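Local structure of UDP-glucose 6-dehydrogenase (Pyrobaculum islandicum, 3VTF) at residues R157-E162 with V166-A171. The protein probably catalyses the NAD-dependent oxidation of UDP-glucose to UDP-glucuronate, using two NAD+ for each sugar nucleotide. Sequence-based numbering, arbitrary orientation.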
ATOM      1  N   ARG A 157      -0.152 -31.288 -15.899  1.00 20.16           N
ATOM      2  CA  ARG A 157      -0.475 -32.736 -15.712  1.00 28.15           C
ATOM      3  C   ARG A 157      -1.757 -33.126 -16.411  1.00 26.82           C
ATOM      4  O   ARG A 157      -1.799 -34.143 -17.071  1.00 23.45           O
ATOM      5  CB  ARG A 157      -0.559 -33.089 -14.215  1.00 27.49           C
ATOM      6  CG  ARG A 157      -0.856 -34.555 -13.992  1.00 29.38           C
ATOM      7  CD  ARG A 157      -0.734 -34.930 -12.497  1.00 31.45           C
ATOM      8  NE  ARG A 157      -1.515 -34.037 -11.631  1.00 33.20           N
ATOM      9  CZ  ARG A 157      -2.855 -34.073 -11.548  1.00 35.45           C
ATOM     10  NH1 ARG A 157      -3.565 -34.905 -12.318  1.00 36.01           N
ATOM     11  NH2 ARG A 157      -3.516 -33.232 -10.743  1.00 34.26           N
ATOM     12  N   ALA A 158      -2.833 -32.313 -16.254  1.00 22.26           N
ATOM     13  CA  ALA A 158      -4.045 -32.613 -16.885  1.00 23.45           C
ATOM     14  C   ALA A 158      -3.942 -32.594 -18.444  1.00 23.69           C
ATOM     15  O   ALA A 158      -4.575 -33.453 -19.136  1.00 24.75           O
ATOM     16  CB  ALA A 158      -5.139 -31.638 -16.371  1.00 21.28           C
ATOM     17  N   VAL A 159      -3.239 -31.620 -18.987  1.00 22.15           N
ATOM     18  CA  VAL A 159      -2.895 -31.582 -20.404  1.00 21.68           C
ATOM     19  C   VAL A 159      -2.131 -32.894 -20.824  1.00 21.77           C
ATOM     20  O   VAL A 159      -2.559 -33.597 -21.738  1.00 23.39           O
ATOM     21  CB  VAL A 159      -2.038 -30.364 -20.753  1.00 21.69           C
ATOM     22  CG1 VAL A 159      -1.739 -30.390 -22.268  1.00 20.98           C
ATOM     23  CG2 VAL A 159      -2.809 -29.031 -20.441  1.00 19.06           C
ATOM     24  N   ALA A 160      -1.033 -33.214 -20.139  1.00 22.21           N
ATOM     25  CA  ALA A 160      -0.212 -34.407 -20.507  1.00 23.12           C
ATOM     26  C   ALA A 160      -1.047 -35.681 -20.452  1.00 27.81           C
ATOM     27  O   ALA A 160      -0.836 -36.572 -21.303  1.00 27.71           O
ATOM     28  CB  ALA A 160       1.039 -34.502 -19.619  1.00 22.64           C
ATOM     29  N   GLU A 161      -1.962 -35.769 -19.475  1.00 24.82           N
ATOM     30  CA  GLU A 161      -2.767 -36.969 -19.329  1.00 30.16           C
ATOM     31  C   GLU A 161      -3.723 -37.175 -20.530  1.00 33.25           C
ATOM     32  O   GLU A 161      -4.252 -38.277 -20.701  1.00 29.88           O
ATOM     33  CB  GLU A 161      -3.565 -36.975 -18.009  1.00 24.38           C
ATOM     34  CG  GLU A 161      -2.703 -37.262 -16.785  1.00 29.09           C
ATOM     35  CD  GLU A 161      -3.457 -37.105 -15.472  1.00 30.89           C
ATOM     36  OE1 GLU A 161      -4.702 -36.869 -15.497  1.00 31.63           O
ATOM     37  OE2 GLU A 161      -2.808 -37.129 -14.401  1.00 31.19           O
ATOM     38  N   GLU A 162      -3.975 -36.136 -21.359  1.00 27.90           N
ATOM     39  CA  GLU A 162      -4.871 -36.298 -22.508  1.00 27.98           C
ATOM     40  C   GLU A 162      -4.186 -36.148 -23.849  1.00 25.11           C
ATOM     41  O   GLU A 162      -4.814 -36.350 -24.879  1.00 26.49           O
ATOM     42  CB  GLU A 162      -6.078 -35.285 -22.446  1.00 29.36           C
ATOM     43  CG  GLU A 162      -6.758 -35.165 -21.073  1.00 31.81           C
ATOM     44  CD  GLU A 162      -7.499 -36.437 -20.726  1.00 38.44           C
ATOM     45  OE1 GLU A 162      -7.780 -37.197 -21.703  1.00 35.64           O
ATOM     46  OE2 GLU A 162      -7.747 -36.672 -19.517  1.00 35.65           O
ATOM     47  N   VAL A 166       1.897 -36.068 -27.235  1.00 23.52           N
ATOM     48  CA  VAL A 166       2.327 -34.900 -28.031  1.00 23.32           C
ATOM     49  C   VAL A 166       2.973 -33.883 -27.098  1.00 24.78           C
ATOM     50  O   VAL A 166       2.390 -33.598 -26.044  1.00 28.24           O
ATOM     51  CB  VAL A 166       1.134 -34.275 -28.772  1.00 25.63           C
ATOM     52  CG1 VAL A 166       1.532 -33.002 -29.523  1.00 25.89           C
ATOM     53  CG2 VAL A 166       0.488 -35.323 -29.694  1.00 28.28           C
ATOM     54  N   LYS A 167       4.139 -33.351 -27.500  1.00 26.67           N
ATOM     55  CA  LYS A 167       4.922 -32.365 -26.697  1.00 29.62           C
ATOM     56  C   LYS A 167       4.170 -30.979 -26.664  1.00 27.56           C
ATOM     57  O   LYS A 167       3.449 -30.628 -27.607  1.00 25.97           O
ATOM     58  CB  LYS A 167       6.328 -32.165 -27.273  1.00 30.69           C
ATOM     59  CG  LYS A 167       6.315 -31.273 -28.540  1.00 46.99           C
ATOM     60  CD  LYS A 167       7.676 -30.875 -29.158  1.00 45.06           C
ATOM     61  CE  LYS A 167       7.466 -30.712 -30.662  1.00 44.94           C
ATOM     62  NZ  LYS A 167       8.279 -29.697 -31.382  1.00 55.43           N
ATOM     63  N   PHE A 168       4.292 -30.252 -25.548  1.00 24.69           N
ATOM     64  CA  PHE A 168       3.639 -28.934 -25.438  1.00 23.54           C
ATOM     65  C   PHE A 168       4.359 -28.143 -24.410  1.00 23.55           C
ATOM     66  O   PHE A 168       5.220 -28.699 -23.692  1.00 22.70           O
ATOM     67  CB  PHE A 168       2.140 -29.111 -25.017  1.00 24.48           C
ATOM     68  CG  PHE A 168       1.946 -29.723 -23.658  1.00 24.35           C
ATOM     69  CD1 PHE A 168       1.819 -28.877 -22.544  1.00 22.58           C
ATOM     70  CD2 PHE A 168       1.876 -31.113 -23.470  1.00 24.72           C
ATOM     71  CE1 PHE A 168       1.569 -29.355 -21.319  1.00 20.41           C
ATOM     72  CE2 PHE A 168       1.681 -31.638 -22.204  1.00 25.62           C
ATOM     73  CZ  PHE A 168       1.540 -30.746 -21.104  1.00 24.54           C
ATOM     74  N   SER A 169       4.045 -26.867 -24.344  1.00 20.61           N
ATOM     75  CA  SER A 169       4.650 -26.001 -23.313  1.00 21.96           C
ATOM     76  C   SER A 169       3.540 -25.254 -22.603  1.00 21.11           C
ATOM     77  O   SER A 169       2.380 -25.303 -23.044  1.00 21.10           O
ATOM     78  CB  SER A 169       5.621 -24.971 -23.966  1.00 21.70           C
ATOM     79  OG  SER A 169       6.698 -25.608 -24.656  1.00 26.27           O
ATOM     80  N   VAL A 170       3.861 -24.688 -21.425  1.00 22.23           N
ATOM     81  CA  VAL A 170       2.837 -24.072 -20.555  1.00 19.79           C
ATOM     82  C   VAL A 170       3.419 -22.685 -20.219  1.00 23.27           C
ATOM     83  O   VAL A 170       4.657 -22.446 -20.296  1.00 21.46           O
ATOM     84  CB  VAL A 170       2.545 -24.831 -19.242  1.00 22.76           C
ATOM     85  CG1 VAL A 170       1.952 -26.225 -19.553  1.00 23.28           C
ATOM     86  CG2 VAL A 170       3.822 -24.985 -18.375  1.00 22.43           C
ATOM     87  N   ALA A 171       2.540 -21.776 -19.806  1.00 18.76           N
ATOM     88  CA  ALA A 171       2.962 -20.496 -19.343  1.00 18.46           C
ATOM     89  C   ALA A 171       1.835 -19.909 -18.497  1.00 17.62           C
ATOM     90  O   ALA A 171       0.647 -20.071 -18.851  1.00 18.05           O
ATOM     91  CB  ALA A 171       3.242 -19.531 -20.518  1.00 21.51           C
TER
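Val159 meets the phenyl ring of Phe168 through its CG1 methyl. CG1 lies over the centre of one ring face, 3.5 Å from the centroid and 11° off the ring normal, a CH-pi contact. Val159 CB adds to it at the far end of the ring, 3.6 Å from Phe168 CZ. Ala160 comes to the ring edge instead: its CB lies 3.9 Å from Phe168 CE2, in the ring plane. The Val166 carbonyl oxygen lies in that plane on the same side as Ala160, Val170 CG1 on the opposite side. Phe168 reaches the helix because CG sits between its backbone N and carbonyl carbon (chi1 64°). Val140 of the neighbouring strand also touches both Val159 and Phe168. Within 157-162, Arg157 NH1 forms a salt bridge with Glu161 OE2 at 3.1 Å; Glu161 OE1 and Glu162 OE2 pair with Arg125 of helix 118-134. The contact joins helix 151-160 to segment 166-171, which runs into strand 169-172, within a beta-alpha-beta unit of the NAD-binding domain. Replacing Phe168 by an alanine is likely to leave Val159 CG1 without its aromatic face and open a gap beside Ala160. The meeting side chains are apolar, so close fit and the CH-pi contact hold them rather than polar bonds.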